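Local coordinates for hypothetical protein PH1109 (Pyrococcus horikoshii, PDB 2E6U), which is of unknown function but folds as a CoA-binding domain of the Rossmann type and carries a bound coenzyme A, at residues G49-P54 and I74-E79; Y68-D73 and V94-K99; V80-V85 and W106-T111; K88-Y93 and R114-K119. All coordinates share one frame; numbering follows the deposited sequence.

How the interactions relate
All four contacts belong to one Rossmann-like CoA-binding domain built on a parallel sheet. Interaction 3 lies nearest its middle and pairs the two strands joined by helix 87-100. Interactions 2 and 4 use that same helix, and their centres are about 12 Å apart. They share a calcium ion, and E95 of one forms a salt bridge to K119 of the other. Interactions 3 and 4 both touch coenzyme A, with centres about 10 Å apart. Interaction 1 is more remote: the side chain of I74 is about 11 Å from the ligand. It meets interaction 2 at Y68, whose ring packs on Y53 and I74.

Interaction 1: residues G49-P54 and I74-E79; sequences GYDVYP and IPDKIE
Y53 sends its ring across to the loop 74-79, where I74, I78 and D76 receive it. I74 lies over one face. Its CG2 sits 3.9 Å from the centroid of the Y53 ring, 19° off the normal, in a CH-pi contact displaced toward the rim. The two branches of I74 share the work: CD1 reaches Y53 CB at 3.8 Å while CG2 takes the ring. I78 approaches obliquely and brings its CD1 to 3.6 Å from Y53 CD1.

D76 meets the phenol end, near the ring plane. Its carboxylate plane is turned 74° from the ring, and the two side chains cross at about a right angle. With CG anti to the backbone N (chi1 -163°), the D76 carboxylate is carried to the hydroxyl. Y53 OH donates to D76 OD2, but the modelled length of 2.3 Å is very short and its exact value is doubtful.

D51 comes from the opposite direction, its OD2 3.6 Å from D76 OD2. Both oxygens form salt bridges with K24 NZ, which probably offsets the repulsion. R65 pairs with D51 OD1 and also lies on the Y53 ring as a cation-pi partner.

The contact ties strand 51-55, at one edge of the sheet, to the loop that leads into strand 80-83. Strand 24-28 runs between those two strands, and its A26 touches both I74 and I78. On the other side of strand 51-55, V52 packs on helix 37-47.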
# COMPACT_ATOMS: atom_id res chain seq x y z
N GLY A 49 5.18 -7.87 -11.64
CA GLY A 49 6.54 -7.37 -11.42
C GLY A 49 6.80 -6.54 -10.17
O GLY A 49 7.85 -5.89 -10.04
N TYR A 50 5.84 -6.55 -9.25
CA TYR A 50 6.04 -5.87 -7.96
C TYR A 50 6.82 -6.76 -7.00
O TYR A 50 6.63 -7.97 -6.99
CB TYR A 50 4.69 -5.45 -7.34
CG TYR A 50 4.05 -4.34 -8.12
CD1 TYR A 50 4.26 -3.01 -7.76
CD2 TYR A 50 3.28 -4.61 -9.26
CE1 TYR A 50 3.70 -1.94 -8.51
CE2 TYR A 50 2.71 -3.56 -10.03
CZ TYR A 50 2.94 -2.24 -9.64
OH TYR A 50 2.38 -1.25 -10.42
N ASP A 51 7.68 -6.15 -6.17
CA ASP A 51 8.39 -6.92 -5.15
C ASP A 51 7.60 -6.72 -3.85
O ASP A 51 7.74 -5.68 -3.19
CB ASP A 51 9.80 -6.38 -5.00
CG ASP A 51 10.72 -7.32 -4.21
OD1 ASP A 51 10.31 -8.43 -3.77
OD2 ASP A 51 11.87 -6.89 -4.00
N VAL A 52 6.77 -7.71 -3.50
CA VAL A 52 5.74 -7.49 -2.46
C VAL A 52 6.12 -8.21 -1.19
O VAL A 52 6.13 -9.45 -1.16
CB VAL A 52 4.33 -7.95 -2.90
CG1 VAL A 52 3.30 -7.59 -1.78
CG2 VAL A 52 3.90 -7.27 -4.21
N TYR A 53 6.47 -7.44 -0.16
CA TYR A 53 6.82 -7.99 1.14
C TYR A 53 5.57 -7.99 2.01
O TYR A 53 5.10 -6.92 2.39
CB TYR A 53 7.84 -7.08 1.80
CG TYR A 53 9.20 -7.12 1.12
CD1 TYR A 53 9.47 -6.30 0.03
CD2 TYR A 53 10.21 -7.95 1.61
CE1 TYR A 53 10.74 -6.35 -0.60
CE2 TYR A 53 11.46 -8.00 1.01
CZ TYR A 53 11.71 -7.20 -0.08
OH TYR A 53 12.98 -7.24 -0.67
N PRO A 54 5.04 -9.19 2.34
CA PRO A 54 3.87 -9.21 3.20
C PRO A 54 4.21 -8.78 4.65
O PRO A 54 5.28 -9.15 5.16
CB PRO A 54 3.38 -10.66 3.11
CG PRO A 54 4.65 -11.48 2.81
CD PRO A 54 5.52 -10.54 1.96
N ILE A 74 11.72 -5.27 7.53
CA ILE A 74 12.04 -5.66 6.16
C ILE A 74 13.47 -5.25 5.81
O ILE A 74 13.78 -4.08 5.92
CB ILE A 74 11.04 -5.02 5.17
CG1 ILE A 74 9.62 -5.57 5.42
CG2 ILE A 74 11.46 -5.25 3.71
CD1 ILE A 74 8.51 -4.79 4.70
N PRO A 75 14.32 -6.21 5.36
CA PRO A 75 15.71 -5.97 4.99
C PRO A 75 15.87 -5.60 3.50
O PRO A 75 16.58 -6.29 2.71
CB PRO A 75 16.36 -7.33 5.27
CG PRO A 75 15.29 -8.30 4.83
CD PRO A 75 13.96 -7.63 5.16
N ASP A 76 15.22 -4.51 3.13
CA ASP A 76 15.24 -4.00 1.77
C ASP A 76 14.63 -2.62 1.87
O ASP A 76 13.91 -2.31 2.83
CB ASP A 76 14.38 -4.88 0.83
CG ASP A 76 14.68 -4.65 -0.68
OD1 ASP A 76 15.55 -3.83 -1.05
OD2 ASP A 76 14.05 -5.34 -1.52
N LYS A 77 14.89 -1.78 0.87
CA LYS A 77 14.14 -0.54 0.80
C LYS A 77 12.68 -0.84 0.50
O LYS A 77 12.34 -1.84 -0.14
CB LYS A 77 14.70 0.43 -0.25
CG LYS A 77 14.75 -0.12 -1.64
CD LYS A 77 15.16 0.99 -2.61
CE LYS A 77 15.99 0.42 -3.74
NZ LYS A 77 16.53 1.54 -4.61
N ILE A 78 11.81 0.02 1.01
CA ILE A 78 10.39 -0.08 0.76
C ILE A 78 9.98 1.29 0.25
O ILE A 78 10.39 2.30 0.82
CB ILE A 78 9.62 -0.43 2.08
CG1 ILE A 78 9.79 -1.92 2.40
CG2 ILE A 78 8.12 -0.09 1.96
CD1 ILE A 78 9.23 -2.90 1.30
N GLU A 79 9.20 1.30 -0.83
CA GLU A 79 8.76 2.54 -1.48
C GLU A 79 7.30 2.87 -1.20
O GLU A 79 6.95 4.06 -1.04
CB GLU A 79 9.02 2.42 -2.98
CG GLU A 79 10.53 2.41 -3.26
CD GLU A 79 10.92 1.80 -4.60
OE1 GLU A 79 10.13 1.05 -5.19
OE2 GLU A 79 12.05 2.08 -5.07

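Interaction 2: residues Y68-D73 and V94-K99; sequences YPSVLD and VEQAIK. With CA (calcium ion), chain B.
The side-chain amide of Q96 is the flat group here, and its two polar ends reach different points of the loop 68-73. Its OE1 accepts from V71 N at 2.7 Å, with an N-H...O angle of 160°. The donor is tilted 27° from the amide carbonyl plane. S70 CB packs beside the same oxygen, 3.4 Å from Q96 OE1. The NE2 end turns to water 1, which Q96 NE2 donates to at 3.1 Å and which in turn donates to P69 O. The Q96 chain is extended beyond CG (chi2 177°), and this carries the amide from the helix to the loop backbone.

Apolar contacts run alongside. L72 crosses the Q96 stem obliquely, and its CD2 lies 3.9 Å from K99 CB. V71 CB comes to 4.0 Å from Q96 CB. V71 also packs on A26 and V28 of strand 24-28.

Within the loop, S70 OG donates to D73 OD1 at 2.6 Å, from above the carboxylate plane. It also takes weak bonds from the backbone N of L72 and D73, which probably helps to hold the turn that presents V71 N.

On another side of helix 87-100, E95 OE2 binds the calcium ion at 2.1 Å, while E95 OE1 pairs with K119. E92 also binds the ion. The two oxygens of E95 thus serve different cations, which would favour an ionised carboxylate. Across the contact itself the chemistry is neutral: one side-chain amide joins loop to helix by a direct backbone bond and a water bridge.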
# COMPACT_ATOMS: atom_id res chain seq x y z
N TYR A 68 6.71 -10.34 7.41
CA TYR A 68 7.43 -9.60 8.45
C TYR A 68 6.46 -9.01 9.46
O TYR A 68 5.32 -8.71 9.13
CB TYR A 68 8.26 -8.48 7.79
CG TYR A 68 9.41 -9.03 6.97
CD1 TYR A 68 10.67 -9.16 7.53
CD2 TYR A 68 9.22 -9.42 5.63
CE1 TYR A 68 11.73 -9.68 6.80
CE2 TYR A 68 10.29 -9.95 4.88
CZ TYR A 68 11.53 -10.06 5.48
OH TYR A 68 12.59 -10.58 4.75
N PRO A 69 6.89 -8.87 10.72
CA PRO A 69 5.97 -8.36 11.73
C PRO A 69 5.83 -6.83 11.77
O PRO A 69 5.01 -6.32 12.53
CB PRO A 69 6.58 -8.87 13.04
CG PRO A 69 8.05 -8.91 12.76
CD PRO A 69 8.20 -9.28 11.30
N SER A 70 6.63 -6.11 10.99
CA SER A 70 6.53 -4.64 10.89
C SER A 70 7.21 -4.23 9.60
O SER A 70 8.02 -5.00 9.04
CB SER A 70 7.19 -3.94 12.09
OG SER A 70 8.56 -3.70 11.85
N VAL A 71 6.91 -3.03 9.12
CA VAL A 71 7.58 -2.52 7.93
C VAL A 71 9.08 -2.33 8.21
O VAL A 71 9.91 -2.43 7.31
CB VAL A 71 6.92 -1.18 7.46
CG1 VAL A 71 7.70 -0.55 6.30
CG2 VAL A 71 5.47 -1.43 7.06
N LEU A 72 9.43 -2.03 9.46
CA LEU A 72 10.81 -1.72 9.82
C LEU A 72 11.68 -2.99 9.89
O LEU A 72 12.91 -2.90 9.82
CB LEU A 72 10.85 -0.93 11.13
CG LEU A 72 10.27 0.48 11.02
CD1 LEU A 72 10.00 1.08 12.40
CD2 LEU A 72 11.17 1.35 10.16
N ASP A 73 11.05 -4.15 9.96
CA ASP A 73 11.80 -5.42 9.96
C ASP A 73 12.22 -5.92 8.58
O ASP A 73 13.03 -6.87 8.45
CB ASP A 73 11.01 -6.50 10.71
CG ASP A 73 10.98 -6.25 12.20
OD1 ASP A 73 9.97 -5.75 12.71
OD2 ASP A 73 12.02 -6.48 12.87
N VAL A 94 1.74 3.94 9.32
CA VAL A 94 2.25 5.19 8.73
C VAL A 94 3.52 5.67 9.45
O VAL A 94 4.47 6.12 8.81
CB VAL A 94 1.13 6.28 8.70
CG1 VAL A 94 1.74 7.67 8.49
CG2 VAL A 94 0.16 5.98 7.60
N GLU A 95 3.53 5.60 10.77
CA GLU A 95 4.73 5.94 11.53
C GLU A 95 5.91 5.06 11.14
O GLU A 95 7.05 5.55 11.03
CB GLU A 95 4.45 5.84 13.02
CG GLU A 95 3.59 7.00 13.50
CD GLU A 95 3.27 6.95 14.97
OE1 GLU A 95 2.83 7.98 15.52
OE2 GLU A 95 3.46 5.88 15.58
N GLN A 96 5.66 3.76 10.96
CA GLN A 96 6.71 2.85 10.47
C GLN A 96 7.16 3.25 9.06
O GLN A 96 8.36 3.25 8.77
CB GLN A 96 6.22 1.41 10.46
CG GLN A 96 5.88 0.82 11.83
CD GLN A 96 5.34 -0.60 11.72
OE1 GLN A 96 5.50 -1.29 10.69
NE2 GLN A 96 4.66 -1.05 12.78
N ALA A 97 6.20 3.57 8.19
CA ALA A 97 6.50 4.00 6.80
C ALA A 97 7.43 5.21 6.79
O ALA A 97 8.40 5.24 6.04
CB ALA A 97 5.20 4.32 6.05
N ILE A 98 7.13 6.20 7.62
CA ILE A 98 7.97 7.39 7.74
C ILE A 98 9.40 7.04 8.19
O ILE A 98 10.39 7.49 7.59
CB ILE A 98 7.32 8.44 8.70
CG1 ILE A 98 5.98 8.91 8.11
CG2 ILE A 98 8.28 9.62 8.95
CD1 ILE A 98 5.06 9.55 9.10
N LYS A 99 9.50 6.23 9.24
CA LYS A 99 10.79 5.84 9.78
C LYS A 99 11.60 5.03 8.77
O LYS A 99 12.83 5.11 8.76
CB LYS A 99 10.61 5.07 11.08
CG LYS A 99 10.23 5.96 12.25
CD LYS A 99 10.19 5.19 13.55
CE LYS A 99 9.88 6.13 14.71
NZ LYS A 99 10.00 5.38 16.00
CA CA B . 4.01 4.77 17.32
O HOH W 1 3.68 -3.97 13.18
O HOH W 2 5.94 3.49 16.10

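Interaction 3: residues V80-V85 and W106-T111. With COA (coenzyme A), chain F.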
# COMPACT_ATOMS: atom_id res chain seq x y z
N VAL A 80 6.46 1.84 -1.16
CA VAL A 80 5.02 2.01 -0.95
C VAL A 80 4.59 1.13 0.22
O VAL A 80 4.92 -0.06 0.26
CB VAL A 80 4.21 1.57 -2.16
CG1 VAL A 80 2.68 1.75 -1.92
CG2 VAL A 80 4.66 2.31 -3.44
N VAL A 81 3.84 1.73 1.16
CA VAL A 81 3.15 0.95 2.19
C VAL A 81 1.69 0.84 1.78
O VAL A 81 0.98 1.86 1.73
CB VAL A 81 3.36 1.54 3.59
CG1 VAL A 81 2.60 0.70 4.65
CG2 VAL A 81 4.85 1.54 3.95
N ASP A 82 1.26 -0.38 1.41
CA ASP A 82 -0.05 -0.66 0.82
C ASP A 82 -0.87 -1.26 1.96
O ASP A 82 -0.56 -2.34 2.47
CB ASP A 82 0.09 -1.64 -0.36
CG ASP A 82 -1.20 -1.85 -1.14
OD1 ASP A 82 -2.11 -0.97 -1.09
OD2 ASP A 82 -1.31 -2.88 -1.83
N LEU A 83 -1.89 -0.51 2.40
CA LEU A 83 -2.61 -0.83 3.66
C LEU A 83 -3.90 -1.64 3.46
O LEU A 83 -4.80 -1.19 2.74
CB LEU A 83 -2.95 0.48 4.34
CG LEU A 83 -2.09 1.27 5.32
CD1 LEU A 83 -0.85 0.64 5.98
CD2 LEU A 83 -1.95 2.74 4.96
N PHE A 84 -3.98 -2.81 4.11
CA PHE A 84 -5.18 -3.65 4.11
C PHE A 84 -5.53 -3.94 5.58
O PHE A 84 -5.82 -5.08 5.96
CB PHE A 84 -4.96 -4.97 3.38
CG PHE A 84 -4.89 -4.86 1.88
CD1 PHE A 84 -6.03 -5.13 1.10
CD2 PHE A 84 -3.70 -4.55 1.24
CE1 PHE A 84 -5.98 -5.06 -0.30
CE2 PHE A 84 -3.63 -4.48 -0.16
CZ PHE A 84 -4.78 -4.73 -0.93
N VAL A 85 -5.48 -2.91 6.41
CA VAL A 85 -5.87 -3.04 7.79
C VAL A 85 -6.85 -1.94 8.15
O VAL A 85 -6.94 -0.93 7.46
CB VAL A 85 -4.66 -2.98 8.74
CG1 VAL A 85 -3.80 -4.24 8.57
CG2 VAL A 85 -3.82 -1.74 8.51
N TRP A 106 -0.44 4.09 0.76
CA TRP A 106 -1.59 3.79 -0.09
C TRP A 106 -2.72 3.19 0.75
O TRP A 106 -2.64 2.02 1.17
CB TRP A 106 -1.20 2.84 -1.24
CG TRP A 106 -2.24 2.61 -2.31
CD1 TRP A 106 -3.51 2.12 -2.13
CD2 TRP A 106 -2.11 2.85 -3.74
NE1 TRP A 106 -4.17 2.06 -3.33
CE2 TRP A 106 -3.34 2.50 -4.33
CE3 TRP A 106 -1.06 3.33 -4.57
CZ2 TRP A 106 -3.58 2.60 -5.72
CZ3 TRP A 106 -1.29 3.42 -5.94
CH2 TRP A 106 -2.54 3.06 -6.51
N PHE A 107 -3.77 3.98 0.98
CA PHE A 107 -4.98 3.52 1.70
C PHE A 107 -5.93 2.77 0.75
O PHE A 107 -6.59 3.39 -0.14
CB PHE A 107 -5.72 4.71 2.34
CG PHE A 107 -4.96 5.38 3.44
CD1 PHE A 107 -5.05 4.91 4.75
CD2 PHE A 107 -4.19 6.52 3.20
CE1 PHE A 107 -4.37 5.54 5.79
CE2 PHE A 107 -3.50 7.17 4.21
CZ PHE A 107 -3.59 6.69 5.54
N GLN A 108 -6.04 1.46 0.92
CA GLN A 108 -7.00 0.64 0.14
C GLN A 108 -8.43 0.95 0.64
O GLN A 108 -8.56 1.71 1.59
CB GLN A 108 -6.72 -0.86 0.30
CG GLN A 108 -5.38 -1.31 -0.33
CD GLN A 108 -5.47 -1.60 -1.83
OE1 GLN A 108 -6.50 -2.12 -2.36
NE2 GLN A 108 -4.38 -1.35 -2.51
N TYR A 109 -9.46 0.38 0.01
CA TYR A 109 -10.85 0.73 0.40
C TYR A 109 -11.07 0.34 1.85
O TYR A 109 -10.63 -0.73 2.29
CB TYR A 109 -11.91 0.00 -0.42
CG TYR A 109 -11.76 0.02 -1.92
CD1 TYR A 109 -11.38 1.16 -2.60
CD2 TYR A 109 -12.08 -1.12 -2.67
CE1 TYR A 109 -11.26 1.16 -4.00
CE2 TYR A 109 -11.97 -1.13 -4.07
CZ TYR A 109 -11.57 0.02 -4.71
OH TYR A 109 -11.48 -0.00 -6.09
N ASN A 110 -11.74 1.23 2.58
CA ASN A 110 -12.15 0.98 3.96
C ASN A 110 -11.02 1.07 5.00
O ASN A 110 -11.21 0.67 6.15
CB ASN A 110 -12.92 -0.35 4.07
CG ASN A 110 -14.18 -0.36 3.17
OD1 ASN A 110 -14.84 0.67 2.98
ND2 ASN A 110 -14.50 -1.52 2.61
N THR A 111 -9.87 1.62 4.60
CA THR A 111 -8.72 1.74 5.50
C THR A 111 -8.34 3.17 5.87
O THR A 111 -7.47 3.41 6.74
CB THR A 111 -7.46 1.06 4.89
OG1 THR A 111 -6.91 1.90 3.85
CG2 THR A 111 -7.80 -0.33 4.36
N1A COA F . -0.94 -5.87 11.41
C2A COA F . -0.99 -6.50 10.10
N3A COA F . -2.21 -7.24 9.81
C4A COA F . -3.21 -7.26 10.72
C5A COA F . -3.13 -6.58 11.94
C6A COA F . -1.96 -5.89 12.28
N6A COA F . -1.77 -5.22 13.48
N7A COA F . -4.30 -6.81 12.59
C8A COA F . -5.09 -7.58 11.81
N9A COA F . -4.41 -7.83 10.66
C1B COA F . -4.86 -8.67 9.55
C2B COA F . -5.47 -9.99 10.07
O2B COA F . -4.48 -11.00 10.34
C3B COA F . -6.47 -10.35 8.98
O3B COA F . -6.06 -11.43 8.14
P3B COA F . -6.44 -12.95 8.50
O7A COA F . -6.06 -13.10 9.97
O8A COA F . -7.93 -13.02 8.26
O9A COA F . -5.66 -13.81 7.52
C4B COA F . -6.60 -9.08 8.16
O4B COA F . -5.93 -8.08 8.89
C5B COA F . -8.03 -8.58 7.98
O5B COA F . -8.68 -8.64 9.26
P1A COA F . -9.90 -7.63 9.55
O1A COA F . -9.35 -6.24 9.48
O2A COA F . -10.48 -8.18 10.85
O3A COA F . -10.84 -7.98 8.32
P2A COA F . -12.23 -7.29 7.87
O4A COA F . -12.70 -6.47 9.03
O5A COA F . -13.02 -8.40 7.23
O6A COA F . -11.77 -6.33 6.69
CBP COA F . -10.21 -4.78 5.76
CCP COA F . -11.12 -5.08 6.95
CDP COA F . -9.08 -5.81 5.66
CEP COA F . -9.56 -3.41 6.02
CAP COA F . -11.00 -4.83 4.45
OAP COA F . -12.06 -3.83 4.41
C9P COA F . -9.96 -4.67 3.35
O9P COA F . -9.88 -5.85 2.58
N8P COA F . -10.12 -3.46 2.57
C7P COA F . -9.45 -3.28 1.30
C6P COA F . -10.49 -3.67 0.26
C5P COA F . -10.21 -3.30 -1.20
O5P COA F . -9.18 -2.36 -1.41
N4P COA F . -10.06 -4.42 -2.07
C3P COA F . -9.59 -4.20 -3.42
C2P COA F . -10.39 -5.03 -4.39
S1P COA F . -10.09 -4.37 -6.05
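Strands 80-83 and 104-107 run parallel, with D82 bridged to W106 and L83 to F107. W106 N donates to V81 O at 2.8 Å, and L83 N donates to W106 O at 2.9 Å; both bonds are nearly straight. Beyond them the pairing fades, and Q108 N reaches L83 O only weakly.

L83 and F107 point the same way from the sheet. L83 CD2 lies over one face of the F107 ring, 4.1 Å from its centroid, as a CH-pi contact. D82 and W106 occupy the opposite face of the sheet. Past the strand ends, the bent Q108 chain (chi2 -84°) lays its CG over the F84 ring, 3.6 Å from the ring centroid. Its amide plane is stacked on that ring, 14° from parallel.

A type II turn follows from Q108 to T111, fastened by T111 OG1 donating to Q108 O. T111 CG2 packs against V85 O at 3.3 Å, and this buried carbonyl oxygen has no polar partner in the model. The turn faces coenzyme A: Y109 N donates to the ligand O5P at 3.1 Å, while V85 touches the adenine.

This is the strand pair of a beta-alpha-beta crossover, with helix 87-100 covering V81, L83 and F107. W106 lies against helix 133-141 and its NE1 bonds to R131 O. Strand 24-28 flanks strand 80-83, and helix 37-47 packs on D82 and F84.

Interaction 4: residues K88-Y93 and R114-K119; sequences KLTMEY and REASKK. With CA (calcium ion), chain B; COA (coenzyme A), chain F.
Helices 88-93 and 114-119 run side by side in nearly the same direction, their axes 18° apart and 8.3 Å at closest approach. Their backbones come nearest at M91 and A116.

M91 contributes the largest share of the contact. Its CG is anti to the backbone N (chi1 178°), and bends further along turn the thioether onto the second helix. The methyl CE lies 3.5 Å from E115 CB and close to the backbone of A116. The sulfur faces K119, with M91 SD 3.7 Å from K119 CD, and the two side chains cross at about a right angle. A116 points its methyl at the first helix, where A116 CB meets T90 OG1 at 3.5 Å. That hydroxyl bonds to P87 O, one turn back. The interface is therefore mainly van der Waals, and the close approach at M91 and A116 is consistent with the small side chain of A116.

Other side chains of helix 88-93 meet bound groups. E92 grips the calcium ion with both carboxylate oxygens, OE1 at 2.6 Å and OE2 at 2.5 Å; E95 OE2 and water 2 also bind the ion. Y93 OH donates to N1A of coenzyme A at 2.7 Å, and L89 CD1 packs on the adenine, 3.4 Å from the ligand N7A.

Both helices rest on one face of the parallel sheet. T90 touches L83 of strand 80-83, and T90 and A116 both touch F107 of strand 104-107. Further along helix 87-100, V94 continues the packing against A116 and K119.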
# COMPACT_ATOMS: atom_id res chain seq x y z
N LYS A 88 -7.86 2.45 12.34
CA LYS A 88 -7.07 2.81 13.51
C LYS A 88 -5.68 2.16 13.54
O LYS A 88 -4.73 2.74 14.08
CB LYS A 88 -7.84 2.54 14.81
CG LYS A 88 -9.00 3.55 14.99
CD LYS A 88 -9.90 3.20 16.17
CE LYS A 88 -11.14 4.12 16.17
NZ LYS A 88 -11.90 3.95 17.45
N LEU A 89 -5.57 0.99 12.91
CA LEU A 89 -4.25 0.32 12.79
C LEU A 89 -3.29 1.05 11.85
O LEU A 89 -2.06 0.89 11.96
CB LEU A 89 -4.44 -1.10 12.26
CG LEU A 89 -4.75 -2.13 13.35
CD1 LEU A 89 -5.05 -3.49 12.73
CD2 LEU A 89 -3.54 -2.23 14.30
N THR A 90 -3.85 1.85 10.93
CA THR A 90 -3.00 2.51 9.95
C THR A 90 -2.08 3.57 10.57
O THR A 90 -1.05 3.86 9.99
CB THR A 90 -3.78 3.11 8.75
OG1 THR A 90 -4.55 4.24 9.22
CG2 THR A 90 -4.69 2.08 8.09
N MET A 91 -2.43 4.15 11.72
CA MET A 91 -1.55 5.16 12.32
C MET A 91 -0.16 4.61 12.63
O MET A 91 0.84 5.22 12.28
CB MET A 91 -2.14 5.80 13.59
CG MET A 91 -1.17 6.81 14.23
SD MET A 91 -0.76 8.21 13.13
CE MET A 91 -2.04 9.33 13.67
N GLU A 92 -0.10 3.44 13.27
CA GLU A 92 1.22 2.88 13.57
C GLU A 92 1.97 2.53 12.30
O GLU A 92 3.19 2.71 12.24
CB GLU A 92 1.10 1.65 14.47
CG GLU A 92 0.84 2.04 15.91
CD GLU A 92 1.97 2.87 16.50
OE1 GLU A 92 3.16 2.62 16.19
OE2 GLU A 92 1.66 3.79 17.30
N TYR A 93 1.26 2.05 11.29
CA TYR A 93 1.94 1.64 10.05
C TYR A 93 2.45 2.82 9.24
O TYR A 93 3.50 2.74 8.59
CB TYR A 93 1.08 0.68 9.23
CG TYR A 93 1.12 -0.71 9.83
CD1 TYR A 93 2.29 -1.47 9.76
CD2 TYR A 93 0.03 -1.23 10.50
CE1 TYR A 93 2.38 -2.75 10.33
CE2 TYR A 93 0.10 -2.54 11.10
CZ TYR A 93 1.28 -3.28 10.98
OH TYR A 93 1.37 -4.55 11.53
N ARG A 114 -7.82 9.77 8.81
CA ARG A 114 -7.39 11.18 8.64
C ARG A 114 -6.13 11.54 9.40
O ARG A 114 -5.29 12.28 8.88
CB ARG A 114 -8.50 12.15 9.06
CG ARG A 114 -9.76 12.05 8.26
CD ARG A 114 -10.79 13.06 8.82
NE ARG A 114 -10.92 12.89 10.26
CZ ARG A 114 -12.00 12.44 10.89
NH1 ARG A 114 -13.12 12.14 10.21
NH2 ARG A 114 -11.97 12.32 12.21
N GLU A 115 -5.98 11.06 10.63
CA GLU A 115 -4.80 11.39 11.44
C GLU A 115 -3.53 10.76 10.85
O GLU A 115 -2.47 11.40 10.78
CB GLU A 115 -4.99 10.98 12.91
CG GLU A 115 -5.83 11.97 13.76
CD GLU A 115 -5.23 13.38 13.85
OE1 GLU A 115 -5.92 14.35 13.45
OE2 GLU A 115 -4.08 13.53 14.34
N ALA A 116 -3.64 9.50 10.42
CA ALA A 116 -2.53 8.82 9.73
C ALA A 116 -2.14 9.56 8.45
O ALA A 116 -0.96 9.78 8.19
CB ALA A 116 -2.93 7.37 9.42
N SER A 117 -3.12 9.93 7.65
CA SER A 117 -2.87 10.69 6.42
C SER A 117 -2.20 12.02 6.76
O SER A 117 -1.27 12.42 6.07
CB SER A 117 -4.16 10.88 5.62
OG SER A 117 -3.91 11.45 4.35
N LYS A 118 -2.64 12.67 7.83
CA LYS A 118 -1.99 13.90 8.32
C LYS A 118 -0.49 13.72 8.58
O LYS A 118 0.32 14.49 8.06
CB LYS A 118 -2.68 14.44 9.59
CG LYS A 118 -2.15 15.80 10.07
CD LYS A 118 -2.30 16.87 8.98
CE LYS A 118 -1.72 18.22 9.41
NZ LYS A 118 -1.38 19.08 8.23
N LYS A 119 -0.13 12.72 9.38
CA LYS A 119 1.27 12.40 9.66
C LYS A 119 2.07 12.16 8.39
O LYS A 119 3.18 12.67 8.27
CB LYS A 119 1.41 11.20 10.61
CG LYS A 119 1.30 11.56 12.07
CD LYS A 119 2.08 10.59 12.97
CE LYS A 119 2.79 11.35 14.09
NZ LYS A 119 3.28 10.50 15.23
CA CA B . 4.01 4.77 17.32
N1A COA F . -0.94 -5.87 11.41
C2A COA F . -0.99 -6.50 10.10
N3A COA F . -2.21 -7.24 9.81
C4A COA F . -3.21 -7.26 10.72
C5A COA F . -3.13 -6.58 11.94
C6A COA F . -1.96 -5.89 12.28
N6A COA F . -1.77 -5.22 13.48
N7A COA F . -4.30 -6.81 12.59
C8A COA F . -5.09 -7.58 11.81
N9A COA F . -4.41 -7.83 10.66
C1B COA F . -4.86 -8.67 9.55
C2B COA F . -5.47 -9.99 10.07
O2B COA F . -4.48 -11.00 10.34
C3B COA F . -6.47 -10.35 8.98
O3B COA F . -6.06 -11.43 8.14
P3B COA F . -6.44 -12.95 8.50
O7A COA F . -6.06 -13.10 9.97
O8A COA F . -7.93 -13.02 8.26
O9A COA F . -5.66 -13.81 7.52
C4B COA F . -6.60 -9.08 8.16
O4B COA F . -5.93 -8.08 8.89
C5B COA F . -8.03 -8.58 7.98
O5B COA F . -8.68 -8.64 9.26
P1A COA F . -9.90 -7.63 9.55
O1A COA F . -9.35 -6.24 9.48
O2A COA F . -10.48 -8.18 10.85
O3A COA F . -10.84 -7.98 8.32
P2A COA F . -12.23 -7.29 7.87
O4A COA F . -12.70 -6.47 9.03
O5A COA F . -13.02 -8.40 7.23
O6A COA F . -11.77 -6.33 6.69
CBP COA F . -10.21 -4.78 5.76
CCP COA F . -11.12 -5.08 6.95
CDP COA F . -9.08 -5.81 5.66
CEP COA F . -9.56 -3.41 6.02
CAP COA F . -11.00 -4.83 4.45
OAP COA F . -12.06 -3.83 4.41
C9P COA F . -9.96 -4.67 3.35
O9P COA F . -9.88 -5.85 2.58
N8P COA F . -10.12 -3.46 2.57
C7P COA F . -9.45 -3.28 1.30
C6P COA F . -10.49 -3.67 0.26
C5P COA F . -10.21 -3.30 -1.20
O5P COA F . -9.18 -2.36 -1.41
N4P COA F . -10.06 -4.42 -2.07
C3P COA F . -9.59 -4.20 -3.42
C2P COA F . -10.39 -5.03 -4.39
S1P COA F . -10.09 -4.37 -6.05
O HOH W 2 5.94 3.49 16.10